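Long-range contacts in secreted protein (Streptomyces lividans TK24, PDB 5LXZ), which probably oxidises its substrates at a copper-radical centre, as a secreted bacterial relative of galactose oxidase: residues 449-454 with 497-502; 508-513 with 592-597. The protein carries 1 engineered substitution. One frame throughout, in Å; residues are numbered along the deposited sequence.

Contact 1 of 2, residues 449-454 with 497-502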
ATOM      1  N   GLU A 449      -9.560  13.025 -17.842  1.00 12.62           N
ATOM      2  CA  GLU A 449     -10.957  13.344 -18.152  1.00 13.74           C
ATOM      3  C   GLU A 449     -11.693  13.260 -16.830  1.00 13.09           C
ATOM      4  O   GLU A 449     -11.676  12.222 -16.189  1.00 11.69           O
ATOM      5  CB  GLU A 449     -11.508  12.329 -19.139  1.00 15.40           C
ATOM      6  CG  GLU A 449     -13.008  12.410 -19.370  1.00 17.89           C
ATOM      7  CD  GLU A 449     -13.547  11.230 -20.168  1.00 20.91           C
ATOM      8  OE1 GLU A 449     -12.793  10.287 -20.488  1.00 21.99           O
ATOM      9  OE2 GLU A 449     -14.783  11.217 -20.459  1.00 25.02           O
ATOM     10  N   ARG A 450     -12.322  14.333 -16.392  1.00 12.29           N
ATOM     11  CA  ARG A 450     -13.162  14.283 -15.225  1.00 12.22           C
ATOM     12  C   ARG A 450     -14.411  13.434 -15.480  1.00 11.48           C
ATOM     13  O   ARG A 450     -15.043  13.521 -16.533  1.00 12.26           O
ATOM     14  CB  ARG A 450     -13.554  15.700 -14.862  1.00 14.73           C
ATOM     15  CG  ARG A 450     -14.218  15.799 -13.554  1.00 17.14           C
ATOM     16  CD  ARG A 450     -13.276  16.025 -12.401  1.00 17.47           C
ATOM     17  NE  ARG A 450     -14.185  16.327 -11.318  1.00 18.24           N
ATOM     18  CZ  ARG A 450     -14.464  17.503 -10.798  1.00 17.70           C
ATOM     19  NH1 ARG A 450     -13.790  18.596 -11.144  1.00 19.51           N
ATOM     20  NH2 ARG A 450     -15.388  17.571  -9.864  1.00 17.30           N
ATOM     21  N   VAL A 451     -14.741  12.596 -14.520  1.00  9.94           N
ATOM     22  CA  VAL A 451     -15.935  11.758 -14.572  1.00  9.51           C
ATOM     23  C   VAL A 451     -16.824  12.038 -13.348  1.00  8.80           C
ATOM     24  O   VAL A 451     -16.598  13.020 -12.677  1.00  9.23           O
ATOM     25  CB  VAL A 451     -15.598  10.284 -14.803  1.00  9.67           C
ATOM     26  CG1 VAL A 451     -14.976  10.083 -16.183  1.00  9.95           C
ATOM     27  CG2 VAL A 451     -14.710   9.692 -13.669  1.00  9.51           C
ATOM     28  N   ALA A 452     -17.804  11.198 -13.077  1.00  8.94           N
ATOM     29  CA  ALA A 452     -18.762  11.470 -11.986  1.00  9.08           C
ATOM     30  C   ALA A 452     -18.042  11.537 -10.653  1.00  9.32           C
ATOM     31  O   ALA A 452     -17.094  10.758 -10.411  1.00  9.18           O
ATOM     32  CB  ALA A 452     -19.801  10.386 -11.932  1.00  9.46           C
ATOM     33  N   ASP A 453     -18.475  12.443  -9.795  1.00  9.18           N
ATOM     34  CA  ASP A 453     -17.917  12.575  -8.436  1.00  9.63           C
ATOM     35  C   ASP A 453     -18.274  11.361  -7.591  1.00  9.09           C
ATOM     36  O   ASP A 453     -19.430  10.943  -7.539  1.00  9.91           O
ATOM     37  CB  ASP A 453     -18.459  13.789  -7.692  1.00 10.56           C
ATOM     38  CG  ASP A 453     -18.105  15.092  -8.312  1.00 12.17           C
ATOM     39  OD1 ASP A 453     -17.248  15.246  -9.193  1.00 12.58           O
ATOM     40  OD2 ASP A 453     -18.757  16.057  -7.842  1.00 15.70           O
ATOM     41  N   PRO A 454     -17.299  10.796  -6.862  1.00  8.56           N
ATOM     42  CA  PRO A 454     -17.675   9.827  -5.858  1.00  9.21           C
ATOM     43  C   PRO A 454     -18.622  10.378  -4.819  1.00  9.41           C
ATOM     44  O   PRO A 454     -18.664  11.599  -4.594  1.00  9.83           O
ATOM     45  CB  PRO A 454     -16.336   9.457  -5.173  1.00  9.62           C
ATOM     46  CG  PRO A 454     -15.332  10.435  -5.625  1.00  9.96           C
ATOM     47  CD  PRO A 454     -15.887  11.231  -6.787  1.00  9.66           C
ATOM     48  N   GLU A 497     -18.563   1.670  -2.013  1.00 10.21           N
ATOM     49  CA  GLU A 497     -19.173   2.186  -3.225  1.00 10.50           C
ATOM     50  C   GLU A 497     -18.798   1.294  -4.387  1.00 10.61           C
ATOM     51  O   GLU A 497     -17.703   0.705  -4.420  1.00 10.87           O
ATOM     52  CB  GLU A 497     -18.705   3.594  -3.543  1.00 11.66           C
ATOM     53  CG  GLU A 497     -19.417   4.706  -2.817  1.00 12.89           C
ATOM     54  CD  GLU A 497     -18.982   6.101  -3.316  1.00 15.06           C
ATOM     55  OE1 GLU A 497     -17.978   6.620  -2.853  1.00 19.29           O
ATOM     56  OE2 GLU A 497     -19.652   6.693  -4.166  1.00 17.29           O
ATOM     57  N   ILE A 498     -19.685   1.231  -5.365  1.00 10.31           N
ATOM     58  CA  ILE A 498     -19.373   0.676  -6.672  1.00 10.30           C
ATOM     59  C   ILE A 498     -19.422   1.765  -7.700  1.00  9.83           C
ATOM     60  O   ILE A 498     -20.414   2.513  -7.747  1.00 10.32           O
ATOM     61  CB  ILE A 498     -20.400  -0.377  -7.048  1.00 11.00           C
ATOM     62  CG1 ILE A 498     -20.436  -1.427  -5.979  1.00 12.14           C
ATOM     63  CG2 ILE A 498     -20.121  -0.989  -8.414  1.00 11.37           C
ATOM     64  CD1 ILE A 498     -19.191  -2.158  -5.778  1.00 12.92           C
ATOM     65  N   TYR A 499     -18.382   1.876  -8.498  1.00  8.39           N
ATOM     66  CA  TYR A 499     -18.358   2.778  -9.613  1.00  8.50           C
ATOM     67  C   TYR A 499     -18.571   1.998 -10.893  1.00  8.95           C
ATOM     68  O   TYR A 499     -17.872   1.023 -11.197  1.00  8.70           O
ATOM     69  CB  TYR A 499     -17.039   3.577  -9.678  1.00  8.08           C
ATOM     70  CG  TYR A 499     -16.981   4.504 -10.869  1.00  8.20           C
ATOM     71  CD1 TYR A 499     -17.854   5.577 -10.966  1.00  8.33           C
ATOM     72  CD2 TYR A 499     -16.116   4.269 -11.919  1.00  8.39           C
ATOM     73  CE1 TYR A 499     -17.823   6.409 -12.057  1.00  8.40           C
ATOM     74  CE2 TYR A 499     -16.041   5.114 -13.009  1.00  8.20           C
ATOM     75  CZ  TYR A 499     -16.955   6.159 -13.113  1.00  8.56           C
ATOM     76  OH  TYR A 499     -16.861   6.965 -14.218  1.00  8.55           O
ATOM     77  N   THR A 500     -19.513   2.466 -11.716  1.00  9.04           N
ATOM     78  CA  THR A 500     -19.774   1.896 -13.022  1.00  9.76           C
ATOM     79  C   THR A 500     -19.237   2.891 -14.055  1.00  9.74           C
ATOM     80  O   THR A 500     -19.763   4.014 -14.172  1.00  9.76           O
ATOM     81  CB  THR A 500     -21.293   1.716 -13.237  1.00 10.31           C
ATOM     82  OG1 THR A 500     -21.799   0.788 -12.292  1.00 10.73           O
ATOM     83  CG2 THR A 500     -21.579   1.185 -14.608  1.00 11.49           C
ATOM     84  N   PRO A 501     -18.198   2.533 -14.796  1.00  9.47           N
ATOM     85  CA  PRO A 501     -17.571   3.520 -15.682  1.00  9.58           C
ATOM     86  C   PRO A 501     -18.464   3.820 -16.919  1.00  9.53           C
ATOM     87  O   PRO A 501     -19.374   3.060 -17.202  1.00  9.19           O
ATOM     88  CB  PRO A 501     -16.240   2.845 -16.112  1.00  9.62           C
ATOM     89  CG  PRO A 501     -15.994   1.866 -14.991  1.00  9.77           C
ATOM     90  CD  PRO A 501     -17.327   1.354 -14.590  1.00  9.66           C
ATOM     91  N   PRO A 502     -18.133   4.861 -17.655  1.00 10.57           N
ATOM     92  CA  PRO A 502     -18.932   5.225 -18.842  1.00 11.26           C
ATOM     93  C   PRO A 502     -19.091   4.077 -19.823  1.00 12.32           C
ATOM     94  O   PRO A 502     -20.130   3.951 -20.492  1.00 13.70           O
ATOM     95  CB  PRO A 502     -18.090   6.318 -19.469  1.00 11.03           C
ATOM     96  CG  PRO A 502     -17.353   6.954 -18.335  1.00 11.35           C
ATOM     97  CD  PRO A 502     -17.071   5.837 -17.385  1.00 10.83           C
TER
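Glu497 OE1 lies against the ring of Pro454, 4.0 Å from its CB, and is gripped by two donors that follow that proline in the chain: the guanidinium NH2 of Arg458, in a salt bridge, and Val456 N. The other oxygen, Glu497 OE2, takes Leu455 N and comes within 3.9 Å of Pro454 C. A buried carboxylate is thus satisfied by the loop that the 449-454 segment leads into, although no hydrogen bond joins the two segments themselves. In the seven-bladed kelch propeller this contact joins neighbouring blades. Strand 447-450 is the outer edge of the sheet 409-450, and strand 496-500 belongs to the closing blade, whose outermost strand, 14-18, comes from the N-terminal end of the chain. Within the turn that follows strand 447-450, a salt bridge from Arg450 NH2 to Asp453 OD1 (3.1 Å) spans 450-453. Tyr499 carries the apolar half. With CG anti to the backbone N (chi1 178°), its ring extends toward Val451 and Ala452. Val451 meets the phenol end at about a right angle, CG2 being 3.5 Å from Tyr499 OH, while its other methyl, CG1, reaches Pro502 CG at 4.5 Å. Ala452 CB comes to the ring edge, 4.4 Å from Tyr499 CE1. The hydroxyl itself is hydrogen-bonded to Asn12 O, and Trp15 meets the tyrosine ring with its plane turned by about 40°.

Contact 2 of 2, residues 508-513 with 592-597. With PO4 (phosphate ion), chain G.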
ATOM      1  N   SER A 508     -24.257  -2.617 -26.202  1.00 26.90           N
ATOM      2  CA  SER A 508     -24.099  -3.917 -25.585  1.00 25.29           C
ATOM      3  C   SER A 508     -22.644  -4.348 -25.575  1.00 24.16           C
ATOM      4  O   SER A 508     -21.861  -4.033 -26.464  1.00 28.55           O
ATOM      5  CB  SER A 508     -24.936  -4.958 -26.312  0.50 24.65           C
ATOM      6  OG  SER A 508     -26.284  -4.527 -26.348  0.50 25.51           O
ATOM      7  N   ARG A 509     -22.271  -5.066 -24.552  1.00 21.33           N
ATOM      8  CA  ARG A 509     -20.875  -5.385 -24.413  1.00 20.49           C
ATOM      9  C   ARG A 509     -20.565  -6.680 -25.174  1.00 18.50           C
ATOM     10  O   ARG A 509     -21.468  -7.505 -25.429  1.00 19.95           O
ATOM     11  CB  ARG A 509     -20.485  -5.395 -22.928  1.00 20.80           C
ATOM     12  CG  ARG A 509     -21.116  -6.460 -22.084  1.00 21.12           C
ATOM     13  CD  ARG A 509     -21.090  -6.078 -20.621  1.00 20.36           C
ATOM     14  NE  ARG A 509     -19.729  -5.881 -20.132  1.00 19.60           N
ATOM     15  CZ  ARG A 509     -19.395  -5.710 -18.865  1.00 16.69           C
ATOM     16  NH1 ARG A 509     -20.299  -5.695 -17.885  1.00 15.47           N
ATOM     17  NH2 ARG A 509     -18.147  -5.557 -18.576  1.00 15.89           N
ATOM     18  N   PRO A 510     -19.306  -6.856 -25.600  1.00 16.83           N
ATOM     19  CA  PRO A 510     -18.931  -8.120 -26.191  1.00 17.32           C
ATOM     20  C   PRO A 510     -19.125  -9.274 -25.222  1.00 18.26           C
ATOM     21  O   PRO A 510     -18.861  -9.148 -24.022  1.00 16.70           O
ATOM     22  CB  PRO A 510     -17.445  -7.957 -26.543  1.00 17.57           C
ATOM     23  CG  PRO A 510     -16.997  -6.706 -25.948  1.00 17.65           C
ATOM     24  CD  PRO A 510     -18.181  -5.910 -25.532  1.00 16.47           C
ATOM     25  N   ASP A 511     -19.623 -10.379 -25.747  1.00 17.45           N
ATOM     26  CA  ASP A 511     -19.757 -11.603 -24.983  1.00 19.35           C
ATOM     27  C   ASP A 511     -18.407 -12.328 -24.957  1.00 17.34           C
ATOM     28  O   ASP A 511     -17.579 -12.173 -25.851  1.00 18.27           O
ATOM     29  CB  ASP A 511     -20.835 -12.499 -25.607  1.00 20.06           C
ATOM     30  CG  ASP A 511     -20.481 -12.931 -27.026  1.00 21.24           C
ATOM     31  OD1 ASP A 511     -20.324 -12.044 -27.915  1.00 22.54           O
ATOM     32  OD2 ASP A 511     -20.314 -14.159 -27.251  1.00 22.34           O
ATOM     33  N   LEU A 512     -18.197 -13.148 -23.932  1.00 17.97           N
ATOM     34  CA  LEU A 512     -16.971 -13.913 -23.817  1.00 16.90           C
ATOM     35  C   LEU A 512     -17.215 -15.130 -22.941  1.00 18.48           C
ATOM     36  O   LEU A 512     -17.701 -15.005 -21.813  1.00 19.97           O
ATOM     37  CB  LEU A 512     -15.864 -13.020 -23.209  1.00 16.98           C
ATOM     38  CG  LEU A 512     -14.477 -13.644 -23.111  1.00 16.98           C
ATOM     39  CD1 LEU A 512     -13.880 -13.945 -24.470  1.00 17.67           C
ATOM     40  CD2 LEU A 512     -13.596 -12.693 -22.318  1.00 17.25           C
ATOM     41  N   SER A 513     -16.912 -16.307 -23.474  1.00 16.79           N
ATOM     42  CA  SER A 513     -17.003 -17.528 -22.693  1.00 18.46           C
ATOM     43  C   SER A 513     -15.850 -18.432 -23.035  1.00 18.77           C
ATOM     44  O   SER A 513     -15.136 -18.198 -24.017  1.00 18.52           O
ATOM     45  CB  SER A 513     -18.345 -18.222 -22.946  1.00 19.90           C
ATOM     46  OG  SER A 513     -18.530 -18.443 -24.315  1.00 24.41           O
ATOM     47  N   GLU A 592     -15.709   0.273 -29.820  1.00 19.11           N
ATOM     48  CA  GLU A 592     -16.346   1.361 -29.072  1.00 20.47           C
ATOM     49  C   GLU A 592     -15.681   1.562 -27.702  1.00 18.55           C
ATOM     50  O   GLU A 592     -16.005   2.504 -26.988  1.00 19.48           O
ATOM     51  CB  GLU A 592     -17.825   1.072 -28.849  1.00 23.66           C
ATOM     52  CG  GLU A 592     -18.605   0.768 -30.124  1.00 28.02           C
ATOM     53  CD  GLU A 592     -20.060   0.392 -29.848  1.00 29.95           C
ATOM     54  OE1 GLU A 592     -20.741   1.237 -29.255  1.00 34.56           O
ATOM     55  OE2 GLU A 592     -20.501  -0.736 -30.208  1.00 34.56           O
ATOM     56  N   GLY A 593     -14.749   0.675 -27.333  1.00 17.28           N
ATOM     57  CA  GLY A 593     -14.105   0.724 -26.014  1.00 15.22           C
ATOM     58  C   GLY A 593     -14.894   0.039 -24.912  1.00 15.06           C
ATOM     59  O   GLY A 593     -14.615   0.250 -23.725  1.00 14.00           O
ATOM     60  N   THR A 594     -15.845  -0.805 -25.284  1.00 12.47           N
ATOM     61  CA  THR A 594     -16.691  -1.495 -24.309  1.00 12.97           C
ATOM     62  C   THR A 594     -16.095  -2.864 -23.989  1.00 11.83           C
ATOM     63  O   THR A 594     -15.855  -3.672 -24.883  1.00 11.07           O
ATOM     64  CB  THR A 594     -18.115  -1.687 -24.834  1.00 14.48           C
ATOM     65  OG1 THR A 594     -18.604  -0.410 -25.244  1.00 17.77           O
ATOM     66  CG2 THR A 594     -19.006  -2.237 -23.782  1.00 14.15           C
ATOM     67  N   PRO A 595     -15.811  -3.139 -22.704  1.00 11.37           N
ATOM     68  CA  PRO A 595     -15.234  -4.424 -22.320  1.00 10.97           C
ATOM     69  C   PRO A 595     -16.247  -5.502 -22.047  1.00 10.69           C
ATOM     70  O   PRO A 595     -17.359  -5.221 -21.561  1.00 10.79           O
ATOM     71  CB  PRO A 595     -14.499  -4.073 -21.030  1.00 10.84           C
ATOM     72  CG  PRO A 595     -15.362  -3.018 -20.401  1.00 11.30           C
ATOM     73  CD  PRO A 595     -15.942  -2.226 -21.551  1.00 11.92           C
ATOM     74  N   SER A 596     -15.901  -6.727 -22.366  1.00  9.94           N
ATOM     75  CA  SER A 596     -16.604  -7.881 -21.849  1.00 10.35           C
ATOM     76  C   SER A 596     -16.509  -7.952 -20.346  1.00 10.31           C
ATOM     77  O   SER A 596     -15.744  -7.196 -19.711  1.00 10.59           O
ATOM     78  CB  SER A 596     -15.993  -9.148 -22.420  1.00 10.88           C
ATOM     79  OG  SER A 596     -14.664  -9.332 -21.967  1.00 11.24           O
ATOM     80  N   LYS A 597     -17.310  -8.809 -19.747  1.00 10.52           N
ATOM     81  CA  LYS A 597     -16.992  -9.308 -18.426  1.00 10.78           C
ATOM     82  C   LYS A 597     -15.774 -10.179 -18.551  1.00 10.11           C
ATOM     83  O   LYS A 597     -15.564 -10.814 -19.585  1.00 11.25           O
ATOM     84  CB  LYS A 597     -18.149 -10.081 -17.840  1.00 11.55           C
ATOM     85  CG  LYS A 597     -19.403  -9.217 -17.669  1.00 12.70           C
ATOM     86  CD  LYS A 597     -20.506  -9.990 -16.995  1.00 14.78           C
ATOM     87  CE  LYS A 597     -21.746  -9.131 -16.941  1.00 17.72           C
ATOM     88  NZ  LYS A 597     -22.852  -9.879 -16.289  1.00 20.45           N
TER
HETATM   89  P   PO4 G 706     -23.741  -5.740 -16.789  1.00 32.58           P
HETATM   90  O1  PO4 G 706     -24.815  -6.793 -16.609  1.00 35.62           O
HETATM   91  O2  PO4 G 706     -22.649  -6.063 -15.753  1.00 32.37           O
HETATM   92  O3  PO4 G 706     -23.202  -5.759 -18.204  1.00 31.64           O
HETATM   93  O4  PO4 G 706     -24.309  -4.357 -16.602  1.00 33.36           O
HETATM   94  O   HOH W   1     -20.184  -2.006 -27.494  1.00 24.29           O
HETATM   95  O   HOH W   2     -19.378 -10.046 -21.473  1.00 15.42           O
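Thr594 sets its methyl against Arg509: with OG1 beside the backbone N (chi1 -54°) the methyl is anti to that N and faces the arginine, Thr594 CG2 lying 3.6 Å from Arg509 CB. OG1 shares a water with Ser508 O, to which the water donates. The carbonyl of Thr594 faces the ring of Pro510, its O 3.3 Å from Pro510 CD. Next comes Pro595, whose O is held side-on by two nitrogens of Arg509. Arg509 NE approaches Pro595 O in the carbonyl plane at 2.8 Å (N-H...O angle 154°), whereas NH2 stands above that plane and is more bent. Both bonds stay near the guanidinium plane. NH2 is also hydrogen-bonded to Asp469 O, in the last propeller blade, and more weakly to Ser596 O, so this arginine of the galactose oxidase-like early-set domain reaches across to the propeller. Ser596 points away from 508-513, yet its CB still touches Pro510 O at 3.3 Å; its OG bonds to Lys597 O and Val588 N, and Leu512 CD2 packs 3.5 Å from Ser596 OG. Lys597 crosses the arginine at about a right angle, its CG over the centre of one guanidinium face and 3.6 Å from Arg509 NH1. A water links Lys597 N to Pro510 O. At the guanidinium edge, Arg509 NH1 binds PO4 O3 at 2.9 Å, nearly straight at 167°; Arg471 binds the same phosphate, probably from the crystallisation liquor. With an alanine in place of Arg509, Pro595 O would probably be left without the two nitrogens that grip it, and the aliphatic part of Lys597 without the flat group beneath it. One guanidinium thus serves backbone carbonyls and an anion at once, and the phosphate, with Arg509, Arg471 and Lys597 gathered about it, marks a positively charged spot that probably attracts anions.

Contact 1 is buried, contact 2 only partly so, and they lie on the same side of the chain's centre, their centres 19 Å apart and their nearest atoms about 7 Å apart. They follow in series: 449-454 and 497-502 pack two propeller blades together, then the chain leaves the closing blade and enters the early-set domain, where 508-513 meets 592-597. Inside the propeller the segments meet mainly through apolar groups, and the polar ends are satisfied by surrounding residues. In the loops of contact 2 direct hydrogen bonds and waters join the segments, and a phosphate ion sits at their rim. Arg471 of the closing blade neighbours both places, bonded to Thr500 OG1 and to the phosphate held by Arg509.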